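Local atomic coordinates of aminoglycoside phosphotransferase (Alicyclobacillus acidocaldarius subsp. acidocaldarius, PDB entry 4PDY), a protein that probably transfers a phosphate group to a small-molecule substrate, as other phosphotransferases of the protein kinase-like fold do. Residues A[113-127]-A[226-239]. Sequence-based numbering, arbitrary orientation. Where two conformers were deposited one is given.
Sequences GQPANFGLPEHVAQT and VIPSNCLYTPQHQV. With HIS (histidine), chain B.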
loop_
_atom_site.group_PDB
_atom_site.type_symbol
_atom_site.label_atom_id
_atom_site.label_comp_id
_atom_site.label_asym_id
_atom_site.label_seq_id
_atom_site.Cartn_x
_atom_site.Cartn_y
_atom_site.Cartn_z
ATOM N N GLY A 113 -18.655 -2.788 -4.550
ATOM C CA GLY A 113 -17.598 -3.815 -4.563
ATOM C C GLY A 113 -17.212 -4.277 -3.179
ATOM O O GLY A 113 -17.786 -3.820 -2.179
ATOM N N GLN A 114 -16.224 -5.162 -3.119
ATOM C CA GLN A 114 -15.744 -5.704 -1.875
ATOM C C GLN A 114 -14.258 -5.439 -1.793
ATOM O O GLN A 114 -13.591 -5.359 -2.817
ATOM C CB GLN A 114 -15.975 -7.205 -1.840
ATOM C CG GLN A 114 -15.118 -7.933 -2.853
ATOM C CD GLN A 114 -15.572 -9.352 -3.064
ATOM O OE1 GLN A 114 -16.284 -9.648 -4.022
ATOM N NE2 GLN A 114 -15.188 -10.231 -2.159
ATOM N N PRO A 115 -13.734 -5.317 -0.572
ATOM C CA PRO A 115 -12.299 -5.129 -0.411
ATOM C C PRO A 115 -11.611 -6.332 -1.061
ATOM O O PRO A 115 -12.049 -7.466 -0.879
ATOM C CB PRO A 115 -12.122 -5.108 1.113
ATOM C CG PRO A 115 -13.308 -5.839 1.653
ATOM C CD PRO A 115 -14.421 -5.486 0.725
ATOM N N ALA A 116 -10.568 -6.090 -1.846
ATOM C CA ALA A 116 -9.914 -7.170 -2.576
ATOM C C ALA A 116 -9.399 -8.233 -1.612
ATOM O O ALA A 116 -8.868 -7.928 -0.546
ATOM C CB ALA A 116 -8.750 -6.639 -3.405
ATOM N N ASN A 117 -9.555 -9.479 -2.019
ATOM C CA ASN A 117 -9.056 -10.605 -1.307
ATOM C C ASN A 117 -7.696 -10.936 -1.906
ATOM O O ASN A 117 -7.603 -11.541 -2.953
ATOM C CB ASN A 117 -10.014 -11.777 -1.470
ATOM C CG ASN A 117 -9.579 -12.993 -0.702
ATOM O OD1 ASN A 117 -8.412 -13.108 -0.284
ATOM N ND2 ASN A 117 -10.513 -13.921 -0.503
ATOM N N PHE A 118 -6.650 -10.506 -1.222
ATOM C CA PHE A 118 -5.300 -10.669 -1.729
ATOM C C PHE A 118 -4.811 -12.117 -1.648
ATOM O O PHE A 118 -3.691 -12.419 -2.068
ATOM C CB PHE A 118 -4.329 -9.717 -1.011
ATOM C CG PHE A 118 -4.474 -8.239 -1.359
ATOM C CD1 PHE A 118 -5.159 -7.791 -2.473
ATOM C CD2 PHE A 118 -3.799 -7.292 -0.592
ATOM C CE1 PHE A 118 -5.219 -6.437 -2.782
ATOM C CE2 PHE A 118 -3.845 -5.947 -0.901
ATOM C CZ PHE A 118 -4.571 -5.513 -1.984
ATOM N N GLY A 119 -5.651 -13.030 -1.177
ATOM C CA GLY A 119 -5.357 -14.454 -1.269
ATOM C C GLY A 119 -5.912 -15.130 -2.511
ATOM O O GLY A 119 -5.720 -16.327 -2.679
ATOM N N LEU A 120 -6.618 -14.373 -3.363
ATOM C CA LEU A 120 -7.192 -14.884 -4.605
ATOM C C LEU A 120 -6.415 -14.335 -5.780
ATOM O O LEU A 120 -6.339 -13.123 -5.945
ATOM C CB LEU A 120 -8.668 -14.486 -4.764
ATOM C CG LEU A 120 -9.624 -15.118 -3.778
ATOM C CD1 LEU A 120 -11.038 -14.613 -4.043
ATOM C CD2 LEU A 120 -9.571 -16.634 -3.889
ATOM N N PRO A 121 -5.856 -15.223 -6.613
ATOM C CA PRO A 121 -5.143 -14.740 -7.785
ATOM C C PRO A 121 -5.912 -13.754 -8.653
ATOM O O PRO A 121 -5.384 -12.784 -9.128
ATOM C CB PRO A 121 -4.824 -16.030 -8.537
ATOM C CG PRO A 121 -4.630 -17.040 -7.460
ATOM C CD PRO A 121 -5.686 -16.680 -6.440
ATOM N N GLU A 122 -7.205 -13.984 -8.832
ATOM C CA GLU A 122 -8.008 -13.094 -9.636
ATOM C C GLU A 122 -8.027 -11.664 -9.079
ATOM O O GLU A 122 -8.012 -10.682 -9.835
ATOM C CB GLU A 122 -9.439 -13.674 -9.702
ATOM C CG GLU A 122 -10.518 -12.736 -10.209
ATOM C CD GLU A 122 -10.280 -12.215 -11.613
ATOM O OE1 GLU A 122 -9.408 -12.775 -12.329
ATOM O OE2 GLU A 122 -10.966 -11.228 -12.004
ATOM N N HIS A 123 -8.149 -11.552 -7.766
ATOM C CA HIS A 123 -8.225 -10.240 -7.136
ATOM C C HIS A 123 -6.862 -9.549 -7.171
ATOM O O HIS A 123 -6.773 -8.359 -7.412
ATOM C CB HIS A 123 -8.698 -10.358 -5.693
ATOM C CG HIS A 123 -10.148 -10.678 -5.561
ATOM N ND1 HIS A 123 -10.910 -10.192 -4.525
ATOM C CD2 HIS A 123 -10.972 -11.430 -6.326
ATOM C CE1 HIS A 123 -12.148 -10.640 -4.648
ATOM N NE2 HIS A 123 -12.209 -11.397 -5.725
ATOM N N VAL A 124 -5.810 -10.332 -6.953
ATOM C CA VAL A 124 -4.450 -9.794 -7.086
ATOM C C VAL A 124 -4.169 -9.340 -8.520
ATOM O O VAL A 124 -3.628 -8.255 -8.756
ATOM C CB VAL A 124 -3.420 -10.836 -6.632
ATOM C CG1 VAL A 124 -2.010 -10.321 -6.895
ATOM C CG2 VAL A 124 -3.558 -11.135 -5.163
ATOM N N ALA A 125 -4.622 -10.146 -9.473
ATOM C CA ALA A 125 -4.441 -9.837 -10.886
ATOM C C ALA A 125 -5.035 -8.468 -11.207
ATOM O O ALA A 125 -4.444 -7.633 -11.874
ATOM C CB ALA A 125 -5.128 -10.902 -11.748
ATOM N N GLN A 126 -6.290 -8.280 -10.789
ATOM C CA GLN A 126 -6.992 -7.047 -11.112
ATOM C C GLN A 126 -6.454 -5.825 -10.358
ATOM O O GLN A 126 -6.471 -4.728 -10.904
ATOM C CB GLN A 126 -8.523 -7.206 -10.961
ATOM C CG GLN A 126 -9.103 -8.132 -12.032
ATOM C CD GLN A 126 -8.766 -7.660 -13.441
ATOM O OE1 GLN A 126 -8.925 -6.489 -13.773
ATOM N NE2 GLN A 126 -8.233 -8.568 -14.255
ATOM N N THR A 127 -6.035 -6.032 -9.112
ATOM C CA THR A 127 -5.357 -4.959 -8.367
ATOM C C THR A 127 -4.056 -4.526 -9.072
ATOM O O THR A 127 -3.848 -3.357 -9.274
ATOM C CB THR A 127 -5.101 -5.382 -6.908
ATOM O OG1 THR A 127 -6.337 -5.787 -6.297
ATOM C CG2 THR A 127 -4.499 -4.253 -6.098
ATOM N N VAL A 226 -1.780 0.421 -0.722
ATOM C CA VAL A 226 -2.335 -0.754 -1.361
ATOM C C VAL A 226 -2.733 -1.769 -0.315
ATOM O O VAL A 226 -2.010 -2.720 -0.009
ATOM C CB VAL A 226 -1.337 -1.346 -2.374
ATOM C CG1 VAL A 226 -1.940 -2.535 -3.089
ATOM C CG2 VAL A 226 -0.910 -0.259 -3.362
ATOM N N ILE A 227 -3.922 -1.526 0.239
ATOM C CA ILE A 227 -4.524 -2.369 1.258
ATOM C C ILE A 227 -5.911 -2.742 0.741
ATOM O O ILE A 227 -6.465 -2.023 -0.068
ATOM C CB ILE A 227 -4.585 -1.652 2.619
ATOM C CG1 ILE A 227 -5.403 -0.350 2.557
ATOM C CG2 ILE A 227 -3.152 -1.385 3.093
ATOM C CD1 ILE A 227 -5.592 0.323 3.898
ATOM N N PRO A 228 -6.477 -3.855 1.226
ATOM C CA PRO A 228 -7.757 -4.314 0.653
ATOM C C PRO A 228 -8.865 -3.281 0.675
ATOM O O PRO A 228 -9.609 -3.177 -0.291
ATOM C CB PRO A 228 -8.115 -5.501 1.530
ATOM C CG PRO A 228 -6.770 -6.070 1.855
ATOM C CD PRO A 228 -5.903 -4.863 2.123
ATOM N N SER A 229 -8.964 -2.519 1.755
ATOM C CA SER A 229 -10.035 -1.542 1.838
ATOM C C SER A 229 -9.934 -0.397 0.836
ATOM O O SER A 229 -10.919 0.313 0.656
ATOM C CB SER A 229 -10.171 -0.988 3.256
ATOM O OG SER A 229 -8.975 -0.411 3.716
ATOM N N ASN A 230 -8.763 -0.198 0.193
ATOM C CA ASN A 230 -8.629 0.801 -0.859
ATOM C C ASN A 230 -8.671 0.228 -2.277
ATOM O O ASN A 230 -8.586 0.986 -3.239
ATOM C CB ASN A 230 -7.311 1.563 -0.687
ATOM C CG ASN A 230 -7.306 2.454 0.522
ATOM O OD1 ASN A 230 -8.365 2.855 1.040
ATOM N ND2 ASN A 230 -6.101 2.808 0.987
ATOM N N CYS A 231 -8.810 -1.099 -2.378
ATOM C CA CYS A 231 -8.748 -1.811 -3.650
ATOM C C CYS A 231 -10.062 -2.570 -3.803
ATOM O O CYS A 231 -10.181 -3.695 -3.371
ATOM C CB CYS A 231 -7.551 -2.778 -3.664
ATOM S SG CYS A 231 -5.949 -1.974 -3.460
ATOM N N LEU A 232 -11.048 -1.921 -4.395
ATOM C CA LEU A 232 -12.393 -2.488 -4.398
ATOM C C LEU A 232 -12.599 -3.363 -5.635
ATOM O O LEU A 232 -12.521 -2.878 -6.764
ATOM C CB LEU A 232 -13.389 -1.348 -4.393
ATOM C CG LEU A 232 -13.311 -0.460 -3.155
ATOM C CD1 LEU A 232 -14.346 0.635 -3.250
ATOM C CD2 LEU A 232 -13.490 -1.262 -1.877
ATOM N N TYR A 233 -12.836 -4.650 -5.406
ATOM C CA TYR A 233 -13.119 -5.605 -6.473
ATOM C C TYR A 233 -14.630 -5.548 -6.742
ATOM O O TYR A 233 -15.460 -5.788 -5.844
ATOM C CB TYR A 233 -12.701 -7.008 -6.065
ATOM C CG TYR A 233 -12.743 -7.999 -7.190
ATOM C CD1 TYR A 233 -11.640 -8.172 -8.018
ATOM C CD2 TYR A 233 -13.873 -8.755 -7.440
ATOM C CE1 TYR A 233 -11.659 -9.061 -9.071
ATOM C CE2 TYR A 233 -13.923 -9.638 -8.486
ATOM C CZ TYR A 233 -12.806 -9.808 -9.302
ATOM O OH TYR A 233 -12.852 -10.697 -10.343
ATOM N N THR A 234 -14.973 -5.158 -7.962
ATOM C CA THR A 234 -16.343 -4.778 -8.298
ATOM C C THR A 234 -17.108 -5.940 -8.934
ATOM O O THR A 234 -16.511 -6.935 -9.352
ATOM C CB THR A 234 -16.369 -3.636 -9.330
ATOM O OG1 THR A 234 -15.922 -4.146 -10.588
ATOM C CG2 THR A 234 -15.522 -2.439 -8.896
ATOM N N PRO A 235 -18.448 -5.820 -9.043
ATOM C CA PRO A 235 -19.220 -6.817 -9.774
ATOM C C PRO A 235 -18.846 -6.969 -11.268
ATOM O O PRO A 235 -19.179 -7.980 -11.881
ATOM C CB PRO A 235 -20.672 -6.335 -9.587
ATOM C CG PRO A 235 -20.638 -5.490 -8.367
ATOM C CD PRO A 235 -19.299 -4.835 -8.355
ATOM N N GLN A 236 -18.147 -5.989 -11.844
ATOM C CA GLN A 236 -17.599 -6.153 -13.194
ATOM C C GLN A 236 -16.182 -6.758 -13.196
ATOM O O GLN A 236 -15.529 -6.832 -14.234
ATOM C CB GLN A 236 -17.657 -4.850 -14.001
ATOM C CG GLN A 236 -19.066 -4.511 -14.545
ATOM C CD GLN A 236 -19.517 -5.315 -15.800
ATOM O OE1 GLN A 236 -18.822 -5.375 -16.850
ATOM N NE2 GLN A 236 -20.725 -5.891 -15.715
ATOM N N HIS A 237 -15.758 -7.269 -12.047
ATOM C CA HIS A 237 -14.503 -8.008 -11.932
ATOM C C HIS A 237 -13.293 -7.144 -12.303
ATOM O O HIS A 237 -12.348 -7.595 -12.941
ATOM C CB HIS A 237 -14.555 -9.312 -12.723
ATOM C CG HIS A 237 -15.545 -10.293 -12.186
ATOM N ND1 HIS A 237 -15.603 -11.589 -12.632
ATOM C CD2 HIS A 237 -16.477 -10.190 -11.208
ATOM C CE1 HIS A 237 -16.554 -12.240 -11.984
ATOM N NE2 HIS A 237 -17.097 -11.412 -11.111
ATOM N N GLN A 238 -13.338 -5.893 -11.872
ATOM C CA GLN A 238 -12.197 -4.994 -11.937
ATOM C C GLN A 238 -11.909 -4.497 -10.548
ATOM O O GLN A 238 -12.694 -4.679 -9.622
ATOM C CB GLN A 238 -12.520 -3.811 -12.837
ATOM C CG GLN A 238 -12.868 -4.197 -14.256
ATOM C CD GLN A 238 -13.475 -3.042 -15.023
ATOM O OE1 GLN A 238 -14.422 -2.392 -14.561
ATOM N NE2 GLN A 238 -12.937 -2.781 -16.206
ATOM N N VAL A 239 -10.745 -3.883 -10.382
ATOM C CA VAL A 239 -10.443 -3.215 -9.136
ATOM C C VAL A 239 -10.427 -1.708 -9.322
ATOM O O VAL A 239 -9.733 -1.177 -10.202
ATOM C CB VAL A 239 -9.114 -3.720 -8.532
ATOM C CG1 VAL A 239 -8.621 -2.799 -7.428
ATOM C CG2 VAL A 239 -9.280 -5.126 -8.006
HETATM N N HIS B . -18.003 -0.180 -1.705
HETATM C CA HIS B . -16.931 -0.089 -0.718
HETATM C C HIS B . -17.062 -1.245 0.269
HETATM O O HIS B . -17.604 -1.127 1.309
HETATM C CB HIS B . -16.979 1.239 0.048
HETATM C CG HIS B . -16.642 2.451 -0.771
HETATM N ND1 HIS B . -15.780 3.427 -0.318
HETATM C CD2 HIS B . -17.066 2.863 -1.991
HETATM C CE1 HIS B . -15.679 4.382 -1.227
HETATM N NE2 HIS B . -16.443 4.061 -2.255
HETATM O OXT HIS B . -16.590 -2.355 -0.003
HETATM O O HOH W 1 -17.488 -7.695 -5.880
HETATM O O HOH W 2 -8.863 -3.893 -12.793
#
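The imidazole of H123 lies flat on the phenol ring of Y233, centroids 3.8 Å apart and planes only 8° from parallel, with NE2 near the middle of the tyrosine face. A histidine suits this place because its flat ring can stack while its nitrogen still works at the rim: ND1 accepts from N117 N at 2.9 Å, a donor tilted from the ring plane that helps to fix the ring's rotation, and L120 CD1 covers the face turned from Y233. The tyrosine reaches across with CG anti to its backbone N (chi1 -170°), and its OH donates to the anti lone pair of E122 OE2 at 2.6 Å. That carboxylate is perpendicular to the ring, with OE2 at the ring's edge and in its plane, E122 having bent at chi2 to meet the hydroxyl.

In the backbone next to the stack, Q114 and Y233 form an antiparallel hydrogen-bonded pair, N to O in both directions. Strands 114-115, 231-233 and 239-241 make a small sheet, probably just past the inter-lobe linker, as in the protein kinase-like fold. P115 and L232 share the face toward the bound histidine, where L232 CD1 comes within 3.7 Å of the ligand CA. G113, whose CA sits 3.2 Å from Y233 O, has no side chain to collide there.

Just past the strand, A116 N donates to C231 O, and the small CB fits against that cysteine. Farther along, the flat ring of F118 offers a face to P228 CG, a CH-pi contact, and an edge to C231 SG. V239 CG2 packs 3.5 Å from T127 OG1, a hydroxyl that donates to H123 O within the helix.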